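Local coordinates for capsid protein (PDB 5YKU) that forms the protruding domain of a prawn nodavirus capsid protein, which probably builds the dimeric spikes on the virus particle, at residues A[16-21]-A[110-115]; A[31-36]-A[96-101]; A[42-47]-A[86-91]; A[57-62]-A[100-105]. One frame throughout, in Å; residues are numbered along the deposited sequence.

Overall arrangement
All four contacts join neighbouring strands of one antiparallel sheet that folds over on itself, so that residues of each reach a common interior. Contacts 3 and 4 are largely buried, whereas contacts 1 and 2 involve the outermost strands, 10-18 and 26-33, and are only partly so. Contacts 2 and 4 lie on the two flanks of strand 96-104 and share Leu100 and Val101. Chemistry follows position: contact 3 is almost wholly apolar apart from its backbone bonds, contact 4 has an aromatic and aliphatic inner face and a watered, charged outer one, contact 2 adds an Asp-Thr bond, and contact 1 mixes an aromatic pair, prolines and bridging waters.

Contact 1 (A[16-21]-A[110-115]); sequences IGNWVP and PKPYQY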
loop_
_atom_site.group_PDB
_atom_site.type_symbol
_atom_site.label_atom_id
_atom_site.label_comp_id
_atom_site.label_asym_id
_atom_site.label_seq_id
_atom_site.Cartn_x
_atom_site.Cartn_y
_atom_site.Cartn_z
ATOM N N ILE A 16 6.527 -1.478 -6.862
ATOM C CA ILE A 16 5.970 -2.510 -5.971
ATOM C C ILE A 16 6.747 -2.537 -4.711
ATOM O O ILE A 16 7.953 -2.145 -4.636
ATOM C CB ILE A 16 5.862 -3.874 -6.633
ATOM C CG1 ILE A 16 7.270 -4.345 -7.110
ATOM C CG2 ILE A 16 4.885 -3.855 -7.772
ATOM C CD1 ILE A 16 7.315 -5.800 -7.529
ATOM N N GLY A 17 6.139 -2.955 -3.633
ATOM C CA GLY A 17 6.807 -3.123 -2.406
ATOM C C GLY A 17 6.058 -3.946 -1.419
ATOM O O GLY A 17 4.960 -4.448 -1.657
ATOM N N ASN A 18 6.681 -4.204 -0.285
ATOM C CA ASN A 18 6.178 -5.026 0.798
ATOM C C ASN A 18 5.847 -4.199 1.984
ATOM O O ASN A 18 6.579 -3.289 2.388
ATOM C CB ASN A 18 7.254 -6.040 1.194
ATOM C CG ASN A 18 7.517 -7.021 0.140
ATOM O OD1 ASN A 18 6.700 -7.413 -0.667
ATOM N ND2 ASN A 18 8.742 -7.565 0.173
ATOM N N TRP A 19 4.711 -4.492 2.591
ATOM C CA TRP A 19 4.395 -3.987 3.916
ATOM C C TRP A 19 5.163 -4.778 4.965
ATOM O O TRP A 19 5.151 -6.014 4.932
ATOM C CB TRP A 19 2.870 -4.149 4.185
ATOM C CG TRP A 19 2.002 -3.387 3.255
ATOM C CD1 TRP A 19 1.134 -3.926 2.346
ATOM C CD2 TRP A 19 1.905 -1.971 3.092
ATOM N NE1 TRP A 19 0.498 -2.943 1.653
ATOM C CE2 TRP A 19 0.945 -1.708 2.073
ATOM C CE3 TRP A 19 2.561 -0.882 3.671
ATOM C CZ2 TRP A 19 0.593 -0.436 1.683
ATOM C CZ3 TRP A 19 2.205 0.385 3.291
ATOM C CH2 TRP A 19 1.207 0.631 2.337
ATOM N N VAL A 20 5.846 -4.084 5.854
ATOM C CA VAL A 20 6.577 -4.778 6.898
ATOM C C VAL A 20 5.638 -5.704 7.699
ATOM O O VAL A 20 4.600 -5.190 8.138
ATOM C CB VAL A 20 7.208 -3.732 7.786
ATOM C CG1 VAL A 20 7.919 -4.399 8.980
ATOM C CG2 VAL A 20 8.251 -2.867 7.055
ATOM N N PRO A 21 5.970 -6.951 7.900
ATOM C CA PRO A 21 5.084 -7.825 8.688
ATOM C C PRO A 21 5.028 -7.462 10.150
ATOM O O PRO A 21 5.979 -6.893 10.706
ATOM C CB PRO A 21 5.644 -9.175 8.484
ATOM C CG PRO A 21 6.486 -9.107 7.221
ATOM C CD PRO A 21 7.044 -7.722 7.273
ATOM N N PRO A 110 5.761 -14.432 9.215
ATOM C CA PRO A 110 4.702 -14.060 8.308
ATOM C C PRO A 110 5.238 -13.449 7.009
ATOM O O PRO A 110 6.136 -12.633 7.075
ATOM C CB PRO A 110 3.950 -13.021 9.130
ATOM C CG PRO A 110 4.895 -12.584 10.125
ATOM C CD PRO A 110 5.730 -13.704 10.438
ATOM N N LYS A 111 4.640 -13.860 5.905
ATOM C CA LYS A 111 5.051 -13.290 4.622
ATOM C C LYS A 111 4.458 -11.903 4.435
ATOM O O LYS A 111 3.267 -11.692 4.802
ATOM C CB LYS A 111 4.644 -14.160 3.482
ATOM C CG LYS A 111 5.255 -15.569 3.601
ATOM C CD LYS A 111 4.955 -16.402 2.436
ATOM C CE LYS A 111 5.577 -17.810 2.543
ATOM N NZ LYS A 111 4.871 -18.639 3.557
ATOM N N PRO A 112 5.135 -10.957 3.889
ATOM C CA PRO A 112 4.584 -9.616 3.706
ATOM C C PRO A 112 3.394 -9.614 2.762
ATOM O O PRO A 112 3.308 -10.395 1.817
ATOM C CB PRO A 112 5.705 -8.808 3.119
ATOM C CG PRO A 112 6.988 -9.576 3.506
ATOM C CD PRO A 112 6.612 -10.994 3.572
ATOM N N TYR A 113 2.460 -8.718 3.056
ATOM C CA TYR A 113 1.492 -8.317 2.042
ATOM C C TYR A 113 2.145 -7.287 1.169
ATOM O O TYR A 113 3.179 -6.651 1.521
ATOM C CB TYR A 113 0.221 -7.843 2.721
ATOM C CG TYR A 113 -0.592 -9.010 3.285
ATOM C CD1 TYR A 113 -1.060 -9.989 2.404
ATOM C CD2 TYR A 113 -0.916 -9.113 4.601
ATOM C CE1 TYR A 113 -1.840 -11.090 2.856
ATOM C CE2 TYR A 113 -1.684 -10.197 5.089
ATOM C CZ TYR A 113 -2.110 -11.168 4.199
ATOM O OH TYR A 113 -2.862 -12.230 4.600
ATOM N N GLN A 114 1.578 -7.083 -0.032
ATOM C CA GLN A 114 2.273 -6.471 -1.196
ATOM C C GLN A 114 1.442 -5.395 -1.806
ATOM O O GLN A 114 0.219 -5.479 -1.881
ATOM C CB GLN A 114 2.520 -7.582 -2.218
ATOM C CG GLN A 114 3.435 -8.720 -1.670
ATOM C CD GLN A 114 3.166 -10.009 -2.363
ATOM O OE1 GLN A 114 2.027 -10.529 -2.397
ATOM N NE2 GLN A 114 4.172 -10.649 -2.910
ATOM N N TYR A 115 2.084 -4.352 -2.276
ATOM C CA TYR A 115 1.435 -3.208 -2.835
ATOM C C TYR A 115 2.065 -2.759 -4.132
ATOM O O TYR A 115 3.225 -3.044 -4.436
ATOM C CB TYR A 115 1.393 -2.038 -1.822
ATOM C CG TYR A 115 2.738 -1.413 -1.572
ATOM C CD1 TYR A 115 3.333 -0.547 -2.470
ATOM C CD2 TYR A 115 3.402 -1.661 -0.364
ATOM C CE1 TYR A 115 4.574 0.052 -2.120
ATOM C CE2 TYR A 115 4.625 -1.174 -0.081
ATOM C CZ TYR A 115 5.189 -0.287 -0.961
ATOM O OH TYR A 115 6.461 0.243 -0.658
HETATM O O HOH W 1 7.978 -1.122 1.062
HETATM O O HOH W 2 6.751 -10.010 -1.486
HETATM O O HOH W 3 2.902 -7.441 5.704
#
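Tyr115 packs its ring face over Gly17 and also meets the Trp19 indole. Gly17 CA stands over the tyrosine face, 3.8 Å from the centroid of the Tyr115 ring, a CH-pi contact that the missing side chain of glycine allows. Tyr115 CD2 sits over the centre of one face of the indole, 3.5 Å from Trp19 CE2, with the ring planes 49° apart, an oblique pairing. Tyr115 CG lies between its own backbone N and carbonyl carbon (chi1 71°), which folds the ring back across the glycine. The backbone sets this register. Gly17 and Tyr115 form an antiparallel hydrogen-bonded pair, with Tyr115 N to Gly17 O at 2.9 Å and Gly17 N returning a bond to Tyr115 O. Two residues on, past the non-hydrogen-bonded pair Asn18-Gln114, Trp19 N donates to Tyr113 O at 2.9 Å. Beyond it the backbone pairing gives way to proline packing: Pro112 CB touches Trp19 O at 3.4 Å, and Pro21 CG meets Pro112 CG at 3.8 Å. Three waters bridge the two segments. One links Asn18 O to Tyr115 OH, a second joins Asn18 OD1 to Gln114 NE2, and a third accepts from Tyr113 N while donating to Trp19 O. Farther out, Tyr74 OH receives Trp19 NE1, and Tyr113 OH bonds Gln57 O. Strand 10-18 is an outermost strand of the sheet within this chain, beside 114-121, whose other neighbour is strand 41-47; Trp19 packs on Ile33 of strand 26-33 and Leu100 of strand 96-104.

Contact 2 (A[31-36]-A[96-101]); sequences QDITGL and ATFTLV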
loop_
_atom_site.group_PDB
_atom_site.type_symbol
_atom_site.label_atom_id
_atom_site.label_comp_id
_atom_site.label_asym_id
_atom_site.label_seq_id
_atom_site.Cartn_x
_atom_site.Cartn_y
_atom_site.Cartn_z
ATOM N N GLN A 31 4.137 2.686 8.545
ATOM C CA GLN A 31 5.202 2.501 7.555
ATOM C C GLN A 31 5.261 3.703 6.701
ATOM O O GLN A 31 4.227 4.163 6.172
ATOM C CB GLN A 31 4.968 1.282 6.696
ATOM C CG GLN A 31 6.079 0.956 5.737
ATOM C CD GLN A 31 5.954 -0.401 5.117
ATOM O OE1 GLN A 31 5.374 -1.312 5.710
ATOM N NE2 GLN A 31 6.508 -0.640 3.978
ATOM N N ASP A 32 6.434 4.252 6.453
ATOM C CA ASP A 32 6.655 5.327 5.504
ATOM C C ASP A 32 7.133 4.827 4.207
ATOM O O ASP A 32 8.194 4.163 4.147
ATOM C CB ASP A 32 7.714 6.345 6.102
ATOM C CG ASP A 32 7.280 7.077 7.264
ATOM O OD1 ASP A 32 6.133 7.034 7.694
ATOM O OD2 ASP A 32 8.132 7.919 7.788
ATOM N N ILE A 33 6.367 4.997 3.164
ATOM C CA ILE A 33 6.831 4.717 1.801
ATOM C C ILE A 33 7.648 5.896 1.394
ATOM O O ILE A 33 7.247 7.073 1.595
ATOM C CB ILE A 33 5.667 4.457 0.850
ATOM C CG1 ILE A 33 4.900 3.214 1.277
ATOM C CG2 ILE A 33 6.113 4.322 -0.602
ATOM C CD1 ILE A 33 3.780 2.729 0.343
ATOM N N THR A 34 8.796 5.675 0.799
ATOM C CA THR A 34 9.757 6.747 0.490
ATOM C C THR A 34 10.184 6.629 -0.964
ATOM O O THR A 34 9.856 5.690 -1.660
ATOM C CB THR A 34 10.901 6.687 1.502
ATOM O OG1 THR A 34 11.738 7.857 1.465
ATOM C CG2 THR A 34 11.754 5.493 1.120
ATOM N N GLY A 35 10.885 7.689 -1.423
ATOM C CA GLY A 35 11.392 7.687 -2.751
ATOM C C GLY A 35 10.419 8.094 -3.832
ATOM O O GLY A 35 10.596 7.770 -5.004
ATOM N N LEU A 36 9.287 8.666 -3.465
ATOM C CA LEU A 36 8.238 9.074 -4.425
ATOM C C LEU A 36 8.527 10.479 -4.864
ATOM O O LEU A 36 9.204 11.237 -4.157
ATOM C CB LEU A 36 6.881 9.033 -3.752
ATOM C CG LEU A 36 6.471 7.701 -3.212
ATOM C CD1 LEU A 36 5.176 7.875 -2.383
ATOM C CD2 LEU A 36 6.287 6.693 -4.293
ATOM N N ALA A 96 5.057 9.042 2.126
ATOM C CA ALA A 96 3.700 8.974 2.642
ATOM C C ALA A 96 3.669 7.965 3.754
ATOM O O ALA A 96 4.250 6.888 3.613
ATOM C CB ALA A 96 2.716 8.640 1.522
ATOM N N THR A 97 2.997 8.283 4.827
ATOM C CA THR A 97 2.897 7.419 5.969
ATOM C C THR A 97 1.569 6.718 5.965
ATOM O O THR A 97 0.517 7.313 5.758
ATOM C CB THR A 97 3.017 8.206 7.266
ATOM O OG1 THR A 97 4.308 8.859 7.312
ATOM C CG2 THR A 97 2.894 7.336 8.504
ATOM N N PHE A 98 1.579 5.439 6.204
ATOM C CA PHE A 98 0.414 4.532 6.319
ATOM C C PHE A 98 0.314 3.909 7.659
ATOM O O PHE A 98 1.335 3.633 8.289
ATOM C CB PHE A 98 0.513 3.411 5.244
ATOM C CG PHE A 98 0.493 3.977 3.846
ATOM C CD1 PHE A 98 1.675 4.479 3.260
ATOM C CD2 PHE A 98 -0.643 3.999 3.102
ATOM C CE1 PHE A 98 1.634 5.068 2.001
ATOM C CE2 PHE A 98 -0.660 4.579 1.843
ATOM C CZ PHE A 98 0.474 5.116 1.290
ATOM N N THR A 99 -0.908 3.701 8.074
ATOM C CA THR A 99 -1.215 2.982 9.318
ATOM C C THR A 99 -1.727 1.620 9.005
ATOM O O THR A 99 -2.688 1.470 8.197
ATOM C CB THR A 99 -2.234 3.723 10.170
ATOM O OG1 THR A 99 -1.599 4.964 10.595
ATOM C CG2 THR A 99 -2.570 2.966 11.445
ATOM N N LEU A 100 -1.124 0.604 9.492
ATOM C CA LEU A 100 -1.428 -0.775 9.357
ATOM C C LEU A 100 -2.023 -1.335 10.607
ATOM O O LEU A 100 -1.506 -1.138 11.703
ATOM C CB LEU A 100 -0.222 -1.622 8.976
ATOM C CG LEU A 100 0.495 -1.242 7.647
ATOM C CD1 LEU A 100 1.551 -0.157 7.924
ATOM C CD2 LEU A 100 1.114 -2.434 6.990
ATOM N N VAL A 101 -3.157 -1.997 10.522
ATOM C CA VAL A 101 -3.808 -2.694 11.622
ATOM C C VAL A 101 -3.861 -4.164 11.263
ATOM O O VAL A 101 -4.469 -4.515 10.204
ATOM C CB VAL A 101 -5.172 -2.128 11.914
ATOM C CG1 VAL A 101 -5.854 -2.941 13.051
ATOM C CG2 VAL A 101 -5.181 -0.631 12.205
#
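Ile33 reaches Phe98 diagonally across the strand pair, and its side chain can be followed outward. Ile33 CB lies 3.9 Å from Ala96 O, close to the backbone. Ile33 CG1, anti to the carbonyl carbon (chi1 -63°), approaches Phe98 CE1 at 3.8 Å, and Ile33 CD1 at the tip comes to 3.6 Å from the same Phe98 CE1, meeting the ring obliquely. Behind this side chain Ile33 N donates to Ala96 O at 2.9 Å and Ala96 N to Ile33 O. Gln31 and Phe98 exchange a second pair of backbone bonds, and Gln31 O also lies at the edge of the Phe98 ring, in its plane. On the other face Asp32 and Thr97 stand side by side: Thr97 OG1 donates to Asp32 OD1 at 2.6 Å, arriving 51° out of the carboxylate plane. The Asp32 side chain is about 4 Å from a bound zinc ion, whose charge may add to the polarisation of the carboxylate. Strand 26-33 is one of the two outermost strands within this chain, next to 96-104, which is flanked beyond by 57-63. From the inner face Phe98 makes edge-to-face contacts with Trp19 and Phe88, while Ile33 packs on Tyr115 and Ile117 of strand 114-121.

Contact 3 (A[42-47]-A[86-91]); sequences FIIVPY and ISFQAN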
loop_
_atom_site.group_PDB
_atom_site.type_symbol
_atom_site.label_atom_id
_atom_site.label_comp_id
_atom_site.label_asym_id
_atom_site.label_seq_id
_atom_site.Cartn_x
_atom_site.Cartn_y
_atom_site.Cartn_z
ATOM N N PHE A 42 -0.855 9.934 -6.467
ATOM C CA PHE A 42 -0.737 8.495 -6.709
ATOM C C PHE A 42 -1.998 7.798 -6.356
ATOM O O PHE A 42 -2.863 8.275 -5.543
ATOM C CB PHE A 42 0.349 7.924 -5.828
ATOM C CG PHE A 42 1.702 8.504 -6.089
ATOM C CD1 PHE A 42 2.502 7.933 -7.093
ATOM C CD2 PHE A 42 2.209 9.587 -5.370
ATOM C CE1 PHE A 42 3.803 8.437 -7.333
ATOM C CE2 PHE A 42 3.453 10.103 -5.622
ATOM C CZ PHE A 42 4.292 9.536 -6.610
ATOM N N ILE A 43 -2.119 6.565 -6.869
ATOM C CA ILE A 43 -3.031 5.522 -6.326
ATOM C C ILE A 43 -2.182 4.366 -5.890
ATOM O O ILE A 43 -1.283 3.952 -6.643
ATOM C CB ILE A 43 -4.009 5.087 -7.451
ATOM C CG1 ILE A 43 -4.991 6.109 -7.841
ATOM C CG2 ILE A 43 -4.816 3.845 -6.982
ATOM C CD1 ILE A 43 -6.027 6.478 -6.791
ATOM N N ILE A 44 -2.413 3.809 -4.736
ATOM C CA ILE A 44 -1.779 2.530 -4.300
ATOM C C ILE A 44 -2.881 1.479 -4.205
ATOM O O ILE A 44 -3.981 1.751 -3.638
ATOM C CB ILE A 44 -1.010 2.757 -2.980
ATOM C CG1 ILE A 44 -0.286 1.498 -2.527
ATOM C CG2 ILE A 44 -1.885 3.332 -1.857
ATOM C CD1 ILE A 44 0.654 1.741 -1.413
ATOM N N VAL A 45 -2.567 0.346 -4.745
ATOM C CA VAL A 45 -3.473 -0.806 -4.745
ATOM C C VAL A 45 -2.793 -2.032 -4.206
ATOM O O VAL A 45 -1.556 -2.131 -4.272
ATOM C CB VAL A 45 -3.997 -1.166 -6.168
ATOM C CG1 VAL A 45 -4.774 -0.006 -6.704
ATOM C CG2 VAL A 45 -2.881 -1.551 -7.122
ATOM N N PRO A 46 -3.492 -2.936 -3.589
ATOM C CA PRO A 46 -2.938 -4.220 -3.197
ATOM C C PRO A 46 -2.716 -5.101 -4.357
ATOM O O PRO A 46 -3.445 -5.015 -5.350
ATOM C CB PRO A 46 -3.974 -4.774 -2.242
ATOM C CG PRO A 46 -5.299 -4.214 -2.791
ATOM C CD PRO A 46 -4.936 -2.864 -3.330
ATOM N N TYR A 47 -1.762 -5.975 -4.269
ATOM C CA TYR A 47 -1.652 -7.144 -5.187
ATOM C C TYR A 47 -1.270 -8.316 -4.348
ATOM O O TYR A 47 -0.936 -8.170 -3.156
ATOM C CB TYR A 47 -0.704 -6.907 -6.382
ATOM C CG TYR A 47 0.775 -7.023 -6.097
ATOM C CD1 TYR A 47 1.414 -8.258 -6.316
ATOM C CD2 TYR A 47 1.567 -5.988 -5.674
ATOM C CE1 TYR A 47 2.773 -8.419 -6.098
ATOM C CE2 TYR A 47 2.896 -6.116 -5.435
ATOM C CZ TYR A 47 3.464 -7.355 -5.635
ATOM O OH TYR A 47 4.853 -7.476 -5.378
ATOM N N ILE A 86 -5.942 3.298 -2.078
ATOM C CA ILE A 86 -5.840 4.650 -1.430
ATOM C C ILE A 86 -5.398 5.650 -2.476
ATOM O O ILE A 86 -4.424 5.371 -3.216
ATOM C CB ILE A 86 -4.881 4.596 -0.258
ATOM C CG1 ILE A 86 -5.407 3.624 0.836
ATOM C CG2 ILE A 86 -4.641 5.965 0.321
ATOM C CD1 ILE A 86 -4.398 3.199 1.854
ATOM N N SER A 87 -6.008 6.813 -2.543
ATOM C CA SER A 87 -5.529 7.955 -3.253
ATOM C C SER A 87 -4.818 8.838 -2.309
ATOM O O SER A 87 -5.331 9.128 -1.235
ATOM C CB SER A 87 -6.696 8.662 -3.865
ATOM O OG SER A 87 -7.518 9.159 -2.879
ATOM N N PHE A 88 -3.614 9.251 -2.672
ATOM C CA PHE A 88 -2.815 10.082 -1.801
ATOM C C PHE A 88 -1.839 10.910 -2.596
ATOM O O PHE A 88 -1.481 10.597 -3.723
ATOM C CB PHE A 88 -2.068 9.249 -0.741
ATOM C CG PHE A 88 -0.940 8.447 -1.296
ATOM C CD1 PHE A 88 -1.156 7.237 -1.909
ATOM C CD2 PHE A 88 0.331 8.927 -1.218
ATOM C CE1 PHE A 88 -0.065 6.516 -2.472
ATOM C CE2 PHE A 88 1.397 8.210 -1.795
ATOM C CZ PHE A 88 1.185 7.015 -2.424
ATOM N N GLN A 89 -1.311 11.935 -1.950
ATOM C CA GLN A 89 -0.285 12.792 -2.488
ATOM C C GLN A 89 0.945 12.600 -1.619
ATOM O O GLN A 89 0.852 12.608 -0.387
ATOM C CB GLN A 89 -0.733 14.247 -2.455
ATOM C CG GLN A 89 0.215 15.264 -3.068
ATOM C CD GLN A 89 -0.495 16.603 -3.117
ATOM O OE1 GLN A 89 -1.699 16.675 -3.293
ATOM N NE2 GLN A 89 0.198 17.564 -2.680
ATOM N N ALA A 90 2.099 12.345 -2.251
ATOM C CA ALA A 90 3.371 12.307 -1.495
ATOM C C ALA A 90 3.588 13.704 -0.879
ATOM O O ALA A 90 3.250 14.730 -1.456
ATOM C CB ALA A 90 4.552 11.917 -2.354
ATOM N N ASN A 91 4.259 13.686 0.281
ATOM C CA ASN A 91 4.599 14.955 0.967
ATOM C C ASN A 91 5.772 15.608 0.258
ATOM O O ASN A 91 6.271 15.163 -0.770
ATOM C CB ASN A 91 4.747 14.686 2.450
ATOM C CG ASN A 91 6.003 13.960 2.784
ATOM O OD1 ASN A 91 6.898 13.761 1.955
ATOM N ND2 ASN A 91 6.060 13.531 4.048
#
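Phe42 and Phe88 carry the contact from neighbouring antiparallel strands, their ring planes only 20° apart but slid so far that they barely overlap, with centroids 5.5 Å from each other. Over one face of Phe88 lies Phe42 CB, 4.0 Å from the centroid of the Phe88 ring in a CH-pi contact. With chi1 at 72° the Phe88 ring leans over its own backbone toward the neighbouring strand. There Phe88 CE1 also meets Ile44 CG2 at 3.7 Å. Ile44 and Ile86 run side by side and point the same way, with Ile44 CG2 3.6 Å from Ile86 CB. Beyond Phe88, Ala90 CB touches Phe42 CE2 at 3.9 Å. The reverse face is lighter, with Ile43 CD1 resting on Ser87 CB. Four backbone bonds hold the register: Phe42 and Phe88 exchange two, as do Ile44 and Ile86; Phe42 N lies almost on the line of the Phe88 C=O bond. Ile44 and Ile86 both touch Phe98, and Phe88 meets that ring edge-to-face. This is the apolar interior of an antiparallel beta fold, where strands 41-47 and 81-89 give one face to a hydrophobic core to which Phe98 of strand 96-104 and residues of strand 114-121 also contribute.

Contact 4 (A[57-62]-A[100-105]); sequences QKCTIT and LVTDYQ
Gln57 CG and Tyr104 CG each lie anti to their own carbonyl carbon (chi1 -64° and -72°), which brings the glutamine chain across the tyrosine face. Gln57 CB is over the ring centre, 3.5 Å from the centroid of the Tyr104 ring, a CH-pi contact; the extended chain then carries Gln57 CG past Tyr104 CD2 at 3.5 Å and leaves the amide plane 26° from the ring. Lys58 O approaches the ring edge in plane, 3.2 Å from Tyr104 CE1. On the same side of the sheet as Gln57 and Tyr104, Cys59 SG rests 3.8 Å from Thr102 CG2, and Ile61 CD1 lies beside Leu100 CD2 at 3.7 Å. The backbones exchange bonds between Lys58 and Asp103 and between Thr60 and Val101; Lys58 N meets Asp103 O from above the carbonyl plane. On the outer face, Lys58 NZ and Asp103 OD2 are 5.5 Å apart and share a water that accepts from Lys58 NZ and donates to Asp103 OD2. Another water joins Thr60 OG1 to Val101 O. Asp103 OD1 has a salt bridge to Lys26, and Gln57 OE1 accepts from Arg50. The pair is thus two-sided: CH-pi and apolar packing hold the inner face, while the opposite charges of Lys58 and Asp103 act through water, an attraction that is probably softened by solvent and by Lys26, which holds the other carboxylate oxygen.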
loop_
_atom_site.group_PDB
_atom_site.type_symbol
_atom_site.label_atom_id
_atom_site.label_comp_id
_atom_site.label_asym_id
_atom_site.label_seq_id
_atom_site.Cartn_x
_atom_site.Cartn_y
_atom_site.Cartn_z
ATOM N N GLN A 57 -4.533 -14.259 8.336
ATOM C CA GLN A 57 -3.695 -13.092 8.497
ATOM C C GLN A 57 -4.406 -11.900 7.886
ATOM O O GLN A 57 -4.426 -11.693 6.652
ATOM C CB GLN A 57 -2.280 -13.383 7.938
ATOM C CG GLN A 57 -1.614 -14.474 8.722
ATOM C CD GLN A 57 -0.217 -14.835 8.334
ATOM O OE1 GLN A 57 0.202 -14.596 7.165
ATOM N NE2 GLN A 57 0.504 -15.401 9.223
ATOM N N LYS A 58 -5.065 -11.089 8.693
ATOM C CA LYS A 58 -5.821 -9.934 8.268
ATOM C C LYS A 58 -5.007 -8.658 8.414
ATOM O O LYS A 58 -4.389 -8.424 9.480
ATOM C CB LYS A 58 -7.070 -9.765 9.159
ATOM C CG LYS A 58 -8.016 -8.665 8.666
ATOM C CD LYS A 58 -9.232 -8.476 9.624
ATOM C CE LYS A 58 -10.131 -7.419 9.141
ATOM N NZ LYS A 58 -11.263 -7.383 10.165
ATOM N N CYS A 59 -4.989 -7.838 7.368
ATOM C CA CYS A 59 -4.323 -6.540 7.455
ATOM C C CYS A 59 -5.183 -5.491 6.790
ATOM O O CYS A 59 -5.712 -5.748 5.700
ATOM C CB CYS A 59 -2.957 -6.667 6.710
ATOM S SG CYS A 59 -2.072 -5.070 6.611
ATOM N N THR A 60 -5.319 -4.381 7.447
ATOM C CA THR A 60 -6.067 -3.231 6.932
ATOM C C THR A 60 -5.208 -2.015 6.937
ATOM O O THR A 60 -4.503 -1.765 7.989
ATOM C CB THR A 60 -7.336 -2.975 7.766
ATOM O OG1 THR A 60 -8.061 -4.184 7.939
ATOM C CG2 THR A 60 -8.218 -1.988 7.137
ATOM N N ILE A 61 -5.182 -1.242 5.890
ATOM C CA ILE A 61 -4.257 -0.108 5.733
ATOM C C ILE A 61 -4.999 1.112 5.365
ATOM O O ILE A 61 -5.866 1.096 4.488
ATOM C CB ILE A 61 -3.181 -0.412 4.686
ATOM C CG1 ILE A 61 -2.584 -1.793 5.114
ATOM C CG2 ILE A 61 -2.199 0.755 4.566
ATOM C CD1 ILE A 61 -1.406 -2.115 4.359
ATOM N N THR A 62 -4.633 2.238 6.013
ATOM C CA THR A 62 -5.087 3.551 5.630
ATOM C C THR A 62 -3.868 4.477 5.533
ATOM O O THR A 62 -2.778 4.114 6.041
ATOM C CB THR A 62 -6.127 4.085 6.642
ATOM O OG1 THR A 62 -5.511 4.140 7.942
ATOM C CG2 THR A 62 -7.370 3.298 6.658
ATOM N N LEU A 100 -1.124 0.604 9.492
ATOM C CA LEU A 100 -1.428 -0.775 9.357
ATOM C C LEU A 100 -2.023 -1.335 10.607
ATOM O O LEU A 100 -1.506 -1.138 11.703
ATOM C CB LEU A 100 -0.222 -1.622 8.976
ATOM C CG LEU A 100 0.495 -1.242 7.647
ATOM C CD1 LEU A 100 1.551 -0.157 7.924
ATOM C CD2 LEU A 100 1.114 -2.434 6.990
ATOM N N VAL A 101 -3.157 -1.997 10.522
ATOM C CA VAL A 101 -3.808 -2.694 11.622
ATOM C C VAL A 101 -3.861 -4.164 11.263
ATOM O O VAL A 101 -4.469 -4.515 10.204
ATOM C CB VAL A 101 -5.172 -2.128 11.914
ATOM C CG1 VAL A 101 -5.854 -2.941 13.051
ATOM C CG2 VAL A 101 -5.181 -0.631 12.205
ATOM N N THR A 102 -3.169 -4.969 12.012
ATOM C CA THR A 102 -3.047 -6.405 11.718
ATOM C C THR A 102 -3.681 -7.216 12.782
ATOM O O THR A 102 -3.571 -6.938 13.946
ATOM C CB THR A 102 -1.644 -6.839 11.407
ATOM O OG1 THR A 102 -0.800 -6.468 12.514
ATOM C CG2 THR A 102 -1.086 -6.152 10.153
ATOM N N ASP A 103 -4.336 -8.288 12.401
ATOM C CA ASP A 103 -4.989 -9.254 13.270
ATOM C C ASP A 103 -4.753 -10.632 12.612
ATOM O O ASP A 103 -5.396 -11.002 11.629
ATOM C CB ASP A 103 -6.498 -8.935 13.405
ATOM C CG ASP A 103 -7.205 -9.947 14.212
ATOM O OD1 ASP A 103 -6.688 -10.985 14.598
ATOM O OD2 ASP A 103 -8.454 -9.715 14.308
ATOM N N TYR A 104 -3.737 -11.323 13.056
ATOM C CA TYR A 104 -3.275 -12.574 12.512
ATOM C C TYR A 104 -3.589 -13.675 13.508
ATOM O O TYR A 104 -3.170 -13.545 14.676
ATOM C CB TYR A 104 -1.778 -12.533 12.199
ATOM C CG TYR A 104 -1.261 -11.721 11.033
ATOM C CD1 TYR A 104 -2.012 -10.686 10.458
ATOM C CD2 TYR A 104 0.008 -11.961 10.498
ATOM C CE1 TYR A 104 -1.507 -9.913 9.409
ATOM C CE2 TYR A 104 0.493 -11.226 9.467
ATOM C CZ TYR A 104 -0.245 -10.160 8.944
ATOM O OH TYR A 104 0.214 -9.379 7.891
ATOM N N GLN A 105 -4.224 -14.746 13.138
ATOM C CA GLN A 105 -4.480 -15.850 14.109
ATOM C C GLN A 105 -3.207 -16.499 14.497
ATOM O O GLN A 105 -2.979 -16.826 15.660
ATOM C CB GLN A 105 -5.431 -16.829 13.538
ATOM C CG GLN A 105 -5.716 -18.019 14.493
ATOM C CD GLN A 105 -6.567 -19.029 13.830
ATOM O OE1 GLN A 105 -6.010 -20.116 13.454
ATOM N NE2 GLN A 105 -7.713 -18.741 13.627
HETATM O O HOH W 4 -10.128 -7.800 12.904
HETATM O O HOH W 5 -6.995 -5.582 10.009
#